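Local coordinates for conserved membrane protein (Chlamydia abortus, PDB 6GZU), which is a CE-clan effector enzyme that combines deubiquitinating and acetyltransferase activities and induces fragmentation of the Golgi, at residues I28-K33 and P243-T248; D36-S41 and R99-P104; T47-E52 and E115-M120. One frame throughout, in Å; residues are numbered along the deposited sequence.

Contact 1: I28-K33 and P243-T248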
# COMPACT_ATOMS: atom_id res chain seq x y z
N ILE A 28 8.01 -2.89 -6.50
CA ILE A 28 8.51 -2.74 -7.86
C ILE A 28 8.75 -4.11 -8.50
O ILE A 28 8.40 -4.33 -9.69
CB ILE A 28 9.83 -1.89 -7.89
CG1 ILE A 28 9.54 -0.42 -7.56
CG2 ILE A 28 10.56 -2.00 -9.26
CD1 ILE A 28 8.61 0.30 -8.60
N ARG A 29 9.35 -5.04 -7.76
CA ARG A 29 9.50 -6.41 -8.23
C ARG A 29 8.13 -6.99 -8.67
O ARG A 29 8.00 -7.52 -9.77
CB ARG A 29 10.12 -7.24 -7.12
CG ARG A 29 10.38 -8.68 -7.40
CD ARG A 29 11.05 -9.32 -6.15
NE ARG A 29 12.40 -8.85 -5.88
CZ ARG A 29 12.83 -8.20 -4.79
NH1 ARG A 29 12.02 -7.90 -3.76
NH2 ARG A 29 14.12 -7.82 -4.73
N LEU A 30 7.12 -6.84 -7.82
CA LEU A 30 5.77 -7.30 -8.15
C LEU A 30 5.19 -6.59 -9.35
O LEU A 30 4.48 -7.21 -10.15
CB LEU A 30 4.83 -7.16 -6.94
CG LEU A 30 5.16 -8.19 -5.87
CD1 LEU A 30 4.36 -7.86 -4.61
CD2 LEU A 30 4.86 -9.59 -6.34
N SER A 31 5.50 -5.30 -9.51
CA SER A 31 4.96 -4.55 -10.65
C SER A 31 5.52 -5.05 -11.96
O SER A 31 4.91 -4.82 -12.99
CB SER A 31 5.22 -3.04 -10.50
OG SER A 31 6.56 -2.73 -10.87
N GLU A 32 6.65 -5.76 -11.95
CA GLU A 32 7.22 -6.31 -13.16
C GLU A 32 6.47 -7.57 -13.56
O GLU A 32 6.41 -7.93 -14.74
CB GLU A 32 8.73 -6.60 -13.00
CG GLU A 32 9.51 -5.33 -12.77
CD GLU A 32 11.00 -5.49 -12.91
OE1 GLU A 32 11.55 -6.64 -12.88
OE2 GLU A 32 11.63 -4.42 -13.06
N LYS A 33 5.89 -8.24 -12.57
CA LYS A 33 5.10 -9.44 -12.83
C LYS A 33 3.63 -9.10 -13.12
O LYS A 33 2.98 -9.77 -13.95
CB LYS A 33 5.17 -10.34 -11.61
CG LYS A 33 4.32 -11.57 -11.72
CD LYS A 33 4.54 -12.47 -10.54
CE LYS A 33 3.73 -13.73 -10.74
NZ LYS A 33 3.52 -14.49 -9.47
N PRO A 243 16.34 -13.72 -3.93
CA PRO A 243 17.52 -13.56 -4.81
C PRO A 243 17.35 -14.09 -6.22
O PRO A 243 18.11 -13.72 -7.13
CB PRO A 243 18.61 -14.36 -4.05
CG PRO A 243 18.19 -14.27 -2.61
CD PRO A 243 16.69 -14.44 -2.69
N GLN A 244 16.36 -14.96 -6.43
CA GLN A 244 16.07 -15.46 -7.77
C GLN A 244 15.12 -14.57 -8.54
O GLN A 244 14.78 -14.85 -9.69
CB GLN A 244 15.51 -16.88 -7.70
CG GLN A 244 16.50 -17.93 -7.12
CD GLN A 244 16.27 -18.17 -5.65
OE1 GLN A 244 15.13 -18.30 -5.19
NE2 GLN A 244 17.38 -18.22 -4.87
N ARG A 245 14.70 -13.48 -7.91
CA ARG A 245 13.72 -12.55 -8.49
C ARG A 245 14.23 -11.09 -8.61
O ARG A 245 13.63 -10.17 -8.05
CB ARG A 245 12.43 -12.57 -7.65
CG ARG A 245 11.80 -13.95 -7.49
CD ARG A 245 10.76 -13.96 -6.38
NE ARG A 245 9.59 -13.19 -6.74
CZ ARG A 245 8.60 -12.92 -5.89
NH1 ARG A 245 7.58 -12.20 -6.30
NH2 ARG A 245 8.66 -13.33 -4.62
N PRO A 246 15.33 -10.88 -9.35
CA PRO A 246 15.90 -9.55 -9.47
C PRO A 246 14.97 -8.62 -10.25
O PRO A 246 14.16 -9.05 -11.09
CB PRO A 246 17.18 -9.81 -10.26
CG PRO A 246 16.87 -11.10 -11.04
CD PRO A 246 16.11 -11.90 -10.06
N ILE A 247 15.12 -7.34 -9.98
CA ILE A 247 14.41 -6.30 -10.74
C ILE A 247 15.18 -6.11 -12.04
O ILE A 247 16.40 -5.97 -12.02
CB ILE A 247 14.35 -5.02 -9.92
CG1 ILE A 247 13.36 -5.19 -8.74
CG2 ILE A 247 13.98 -3.81 -10.84
CD1 ILE A 247 13.45 -4.09 -7.74
N THR A 248 14.49 -6.18 -13.18
CA THR A 248 15.21 -6.08 -14.47
C THR A 248 14.65 -5.01 -15.41
O THR A 248 15.26 -4.71 -16.43
CB THR A 248 15.23 -7.43 -15.30
OG1 THR A 248 13.88 -7.73 -15.72
CG2 THR A 248 15.77 -8.56 -14.45
O HOH W 1 11.32 -8.40 -10.81
O HOH W 2 11.92 -8.88 -14.31
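Arg29 sends CG away from its own backbone N (chi1 -180°) and then bends at chi3 (-68°), so that the edge of its guanidinium meets the carbonyl of Arg245 in the loop that follows helix 228-241. NE donates to Arg245 O at 2.8 Å, with the oxygen close to the guanidinium plane. Behind that bond the two arginines cross at about a right angle. Arg29 CD rests over one face of the Arg245 guanidinium, near its rim, while Leu30 CD2 lies at the edge of the same group, 3.8 Å from Arg245 NH1. The salt bridge of Arg245 NH1 with Asp213 probably eases the closeness of the two positive groups; Arg29 NH1 is hydrogen-bonded to His26 ND1.

One turn further along helix 20-33, Glu32 extends across the loop. Its OE1 accepts the backbone N of Thr248 through the syn lone pair at 3.0 Å, nearly straight at 172°. Ile247 suits the space between the polar groups: its CD1 touches Ile28 CG2 at 3.9 Å, and its CG2 packs 3.3 Å from Glu32 OE2. One water links Glu32 OE1 to Pro246 O, and a second links it to Thr248 OG1.

Arg29 and Glu32, with their long polar side chains, thus tie the loop to helix 20-33 through Arg245 O and Thr248 N, in a part without regular secondary structure of its own. Three donors, the Thr248 amide and both waters, grip OE1, while OE2 accepts from Gln249 N. So many donors would be expected to keep the Glu32 carboxylate ionised and to limit its rotation.

Contact 2: D36-S41 and R99-P104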
# COMPACT_ATOMS: atom_id res chain seq x y z
N ASP A 36 -0.81 -4.52 -13.90
CA ASP A 36 -1.96 -3.79 -13.37
C ASP A 36 -1.68 -3.15 -12.02
O ASP A 36 -2.54 -2.46 -11.47
CB ASP A 36 -3.14 -4.75 -13.16
CG ASP A 36 -3.85 -5.11 -14.44
OD1 ASP A 36 -3.73 -4.37 -15.44
OD2 ASP A 36 -4.56 -6.14 -14.43
N LEU A 37 -0.51 -3.42 -11.44
CA LEU A 37 -0.23 -2.91 -10.10
C LEU A 37 0.40 -1.53 -10.14
O LEU A 37 1.47 -1.36 -10.76
CB LEU A 37 0.76 -3.84 -9.41
CG LEU A 37 1.23 -3.43 -8.01
CD1 LEU A 37 0.07 -3.51 -7.03
CD2 LEU A 37 2.42 -4.31 -7.50
N PHE A 38 -0.23 -0.57 -9.48
CA PHE A 38 0.31 0.74 -9.25
C PHE A 38 1.13 0.73 -7.94
O PHE A 38 0.62 0.37 -6.86
CB PHE A 38 -0.82 1.74 -9.12
CG PHE A 38 -0.39 3.13 -8.78
CD1 PHE A 38 -0.28 3.54 -7.45
CD2 PHE A 38 -0.15 4.06 -9.78
CE1 PHE A 38 0.09 4.82 -7.14
CE2 PHE A 38 0.23 5.37 -9.46
CZ PHE A 38 0.37 5.74 -8.15
N VAL A 39 2.37 1.17 -8.03
CA VAL A 39 3.24 1.35 -6.86
C VAL A 39 3.28 2.85 -6.54
O VAL A 39 3.58 3.66 -7.41
CB VAL A 39 4.62 0.88 -7.22
CG1 VAL A 39 5.61 1.10 -6.02
CG2 VAL A 39 4.55 -0.60 -7.66
N PRO A 40 2.91 3.21 -5.30
CA PRO A 40 2.86 4.62 -4.89
C PRO A 40 4.22 5.20 -4.60
O PRO A 40 5.25 4.58 -4.89
CB PRO A 40 1.99 4.59 -3.62
CG PRO A 40 2.36 3.26 -2.98
CD PRO A 40 2.51 2.31 -4.20
N SER A 41 4.24 6.38 -4.02
CA SER A 41 5.49 7.14 -3.88
C SER A 41 6.61 6.32 -3.26
O SER A 41 6.43 5.69 -2.22
CB SER A 41 5.25 8.33 -2.98
OG SER A 41 6.49 8.93 -2.64
N ARG A 99 -5.01 -1.14 -12.09
CA ARG A 99 -6.23 -1.67 -11.47
C ARG A 99 -6.13 -1.94 -9.99
O ARG A 99 -7.14 -1.94 -9.26
CB ARG A 99 -6.62 -2.98 -12.14
CG ARG A 99 -6.85 -2.84 -13.63
CD ARG A 99 -7.86 -1.70 -13.94
NE ARG A 99 -9.23 -2.05 -13.56
CZ ARG A 99 -10.25 -1.19 -13.61
NH1 ARG A 99 -10.01 0.06 -13.99
NH2 ARG A 99 -11.51 -1.58 -13.32
N ILE A 100 -4.92 -2.18 -9.50
CA ILE A 100 -4.69 -2.53 -8.12
C ILE A 100 -3.65 -1.55 -7.59
O ILE A 100 -2.55 -1.40 -8.19
CB ILE A 100 -4.20 -3.98 -7.96
CG1 ILE A 100 -5.23 -4.95 -8.54
CG2 ILE A 100 -3.88 -4.26 -6.46
CD1 ILE A 100 -4.85 -6.37 -8.53
N TYR A 101 -3.98 -0.87 -6.48
CA TYR A 101 -3.13 0.17 -5.91
C TYR A 101 -2.76 -0.25 -4.51
O TYR A 101 -3.64 -0.39 -3.66
CB TYR A 101 -3.90 1.50 -5.88
CG TYR A 101 -4.18 2.08 -7.26
CD1 TYR A 101 -5.04 1.44 -8.14
CD2 TYR A 101 -3.61 3.32 -7.65
CE1 TYR A 101 -5.26 1.99 -9.43
CE2 TYR A 101 -3.86 3.88 -8.90
CZ TYR A 101 -4.67 3.20 -9.79
OH TYR A 101 -4.91 3.72 -11.05
N ALA A 102 -1.47 -0.45 -4.23
CA ALA A 102 -1.08 -0.98 -2.93
C ALA A 102 -0.16 -0.04 -2.16
O ALA A 102 0.94 0.27 -2.67
CB ALA A 102 -0.44 -2.36 -3.08
N TYR A 103 -0.56 0.37 -0.96
CA TYR A 103 0.11 1.42 -0.22
C TYR A 103 0.66 0.93 1.09
O TYR A 103 -0.10 0.57 2.01
CB TYR A 103 -0.92 2.51 0.16
CG TYR A 103 -1.49 3.24 -1.02
CD1 TYR A 103 -2.55 2.70 -1.77
CD2 TYR A 103 -0.90 4.44 -1.45
CE1 TYR A 103 -3.03 3.38 -2.90
CE2 TYR A 103 -1.35 5.11 -2.59
CZ TYR A 103 -2.39 4.57 -3.32
OH TYR A 103 -2.82 5.27 -4.43
N PRO A 104 1.98 0.98 1.24
CA PRO A 104 2.57 0.75 2.58
C PRO A 104 2.13 1.88 3.49
O PRO A 104 2.18 3.07 3.12
CB PRO A 104 4.09 0.83 2.30
CG PRO A 104 4.20 0.47 0.80
CD PRO A 104 2.99 1.10 0.17
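A short parallel strand pairing at the margin of the mixed sheet of this CE-clan enzyme joins 37-38 to 100-107, with Leu37 opposite Ile100 and Phe38 opposite Tyr101. It begins with a shared acceptor. Asp36 O takes Arg99 N at 2.9 Å, in the carbonyl plane and on a lone pair, and Ile100 N at 3.1 Å from a position tilted out of that plane. Phe38 N then donates to Ile100 O at 2.8 Å, nearly in line with the C=O bond, and Ala102 N returns a weak bond to Phe38 O at 3.5 Å.

The two faces differ in character. Leu37 CD1 reaches the methyl groups of Ile100 and Ala102, an aliphatic patch that helix 20-33 covers through Leu30. On the other face Phe38, with CG anti to its backbone N (chi1 176°), puts one face of its ring against Tyr101, whose CE2 lies over it near the rim. Their planes are 26° apart but slid past each other; Phe38 CB sits over the Tyr101 ring in a CH-pi contact, 3.8 Å from its centroid. Phe38 also meets the ring of the zinc ligand His80, the planes at about 75°, and its side chain is about 6 Å from the zinc.

Pro40 closes the pairing. Its CB packs on Tyr103 CE2 at 3.5 Å, and its CD comes within 3.0 Å of Ala102 O. The phenol of Tyr103 is anchored by Asp58. Because proline carries no N-H, Pro40 cannot answer Ala102 O, and that buried carbonyl has no hydrogen-bonding partner in the model, which is consistent with the ladder ending here.

Contact 3: T47-E52 and E115-M120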
# COMPACT_ATOMS: atom_id res chain seq x y z
N THR A 47 0.21 7.24 5.93
CA THR A 47 -0.18 6.99 7.33
C THR A 47 -1.69 6.95 7.36
O THR A 47 -2.36 7.23 6.37
CB THR A 47 0.26 8.15 8.26
OG1 THR A 47 -0.52 9.32 7.96
CG2 THR A 47 1.75 8.47 8.09
N CYS A 48 -2.27 6.68 8.52
CA CYS A 48 -3.73 6.68 8.60
C CYS A 48 -4.32 8.06 8.27
O CYS A 48 -5.45 8.14 7.84
CB CYS A 48 -4.21 6.22 9.99
SG CYS A 48 -3.58 7.18 11.39
N PHE A 49 -3.55 9.12 8.48
CA PHE A 49 -4.03 10.47 8.23
C PHE A 49 -3.85 10.90 6.79
O PHE A 49 -4.55 11.80 6.35
CB PHE A 49 -3.34 11.48 9.16
CG PHE A 49 -3.61 11.26 10.61
CD1 PHE A 49 -4.87 11.42 11.11
CD2 PHE A 49 -2.60 10.89 11.46
CE1 PHE A 49 -5.14 11.20 12.45
CE2 PHE A 49 -2.85 10.70 12.81
CZ PHE A 49 -4.12 10.87 13.32
N SER A 50 -2.93 10.27 6.06
CA SER A 50 -2.60 10.73 4.71
C SER A 50 -3.03 9.76 3.63
O SER A 50 -3.04 10.13 2.43
CB SER A 50 -1.12 11.03 4.58
OG SER A 50 -0.41 9.81 4.61
N ILE A 51 -3.45 8.55 3.99
CA ILE A 51 -3.73 7.52 2.97
C ILE A 51 -4.91 7.92 2.05
O ILE A 51 -4.81 7.70 0.86
CB ILE A 51 -3.93 6.11 3.63
CG1 ILE A 51 -4.21 5.02 2.60
CG2 ILE A 51 -5.06 6.13 4.66
CD1 ILE A 51 -3.10 4.78 1.57
N GLU A 52 -5.97 8.53 2.57
CA GLU A 52 -7.10 8.83 1.69
C GLU A 52 -6.66 9.84 0.61
O GLU A 52 -6.99 9.69 -0.59
CB GLU A 52 -8.30 9.34 2.47
CG GLU A 52 -9.43 9.82 1.54
CD GLU A 52 -10.60 10.32 2.32
OE1 GLU A 52 -10.43 10.90 3.43
OE2 GLU A 52 -11.73 10.14 1.84
N GLU A 115 0.44 16.16 12.36
CA GLU A 115 1.75 16.75 12.63
C GLU A 115 2.62 15.78 13.43
O GLU A 115 3.76 15.48 13.04
CB GLU A 115 1.63 18.11 13.36
N GLU A 116 2.09 15.27 14.54
CA GLU A 116 2.82 14.25 15.31
C GLU A 116 3.19 13.01 14.47
O GLU A 116 4.34 12.56 14.49
CB GLU A 116 2.04 13.84 16.57
CG GLU A 116 2.00 14.91 17.67
CD GLU A 116 1.00 14.57 18.75
OE1 GLU A 116 0.62 13.37 18.86
OE2 GLU A 116 0.58 15.50 19.49
N MET A 117 2.23 12.45 13.72
CA MET A 117 2.50 11.24 12.95
C MET A 117 3.56 11.55 11.90
O MET A 117 4.50 10.78 11.66
CB MET A 117 1.23 10.72 12.24
CG MET A 117 1.38 9.30 11.71
SD MET A 117 1.51 8.06 13.00
CE MET A 117 -0.21 8.03 13.59
N ASN A 118 3.43 12.70 11.25
CA ASN A 118 4.43 13.02 10.24
C ASN A 118 5.85 13.24 10.73
O ASN A 118 6.81 12.77 10.10
CB ASN A 118 3.96 14.13 9.34
CG ASN A 118 3.57 13.59 8.04
OD1 ASN A 118 2.65 12.76 7.96
ND2 ASN A 118 4.35 13.91 7.02
N SER A 119 5.98 13.92 11.86
CA SER A 119 7.28 14.20 12.41
C SER A 119 7.94 12.90 12.82
O SER A 119 9.13 12.67 12.54
CB SER A 119 7.18 15.13 13.61
OG SER A 119 8.46 15.29 14.17
N MET A 120 7.17 12.04 13.48
CA MET A 120 7.66 10.73 13.87
C MET A 120 8.04 9.92 12.65
O MET A 120 9.11 9.33 12.60
CB MET A 120 6.63 9.98 14.69
CG MET A 120 6.30 10.65 15.98
SD MET A 120 5.42 9.48 17.04
CE MET A 120 6.68 8.21 17.08
O HOH W 3 0.40 11.80 8.56
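Met117 overlaps Thr47 with its CG and reaches along the edge of Phe49 with its CB, joining helix 114-124 to the turn that leads into helix 51-58. The turn is an ST turn with weak bonds: Thr47 OG1 accepts from Phe49 N at 3.1 Å and, also weakly, from Ser50 N, while Ser50 OG answers by accepting the backbone N of Thr47 at 3.0 Å. Ser50 N is shared with Thr47 O, which also accepts Ile51 N. A threonine serves two purposes at this place, since its hydroxyl accepts two weak bonds within the turn while its methyl packs outward.

The methyl, CG2, meets Met117 CG at 3.7 Å, and the two side chains run past one another in opposite directions. Met117 starts with CG anti to its backbone N (chi1 -166°) and then bends twice, at chi2 (68°) and chi3 (73°). This coiling carries CE round to Phe49 CE2, at 3.8 Å, whereas Met117 CB lies in the ring plane at the edge of Phe49, 3.9 Å from CD2. An unbranched, flexible methionine is well suited to follow such an uneven surface. Trp106 and His107 of strand 100-107 also touch Met117, and Leu161 of helix 159-174 packs on Phe49, so the contact lies where three helices meet strand 100-107, away from the zinc site.

The polar margin is bridged by solvent. Asn118 has no direct hydrogen bond to the turn; instead a water 2.7 Å from Thr47 OG1 lies between that hydroxyl and Asn118 OD1, the latter contact being unusually short.

How the contacts relate
Contact 2 is the centre of the set and touches both of the others. Contact 1 lies about 15 Å from it, centre to centre: Leu30 and Ser31 of helix 20-33 pack on Leu37 and Val39, just after the helix in sequence. Contact 3 lies about 19 Å away between centres, and Ile51 rests on Tyr103 of strand 100-107, against which Met117 also packs. The centres of contacts 1 and 3 are about 29 Å apart, on opposite sides of the chain's centre. In sequence, contact 1 encloses both others, while contacts 2 and 3 alternate. The loop between helices 228-241 and 252-257, the sheet edge and helix 114-124 thus join in the protein's C-terminal part, probably its Ulp1-type catalytic domain.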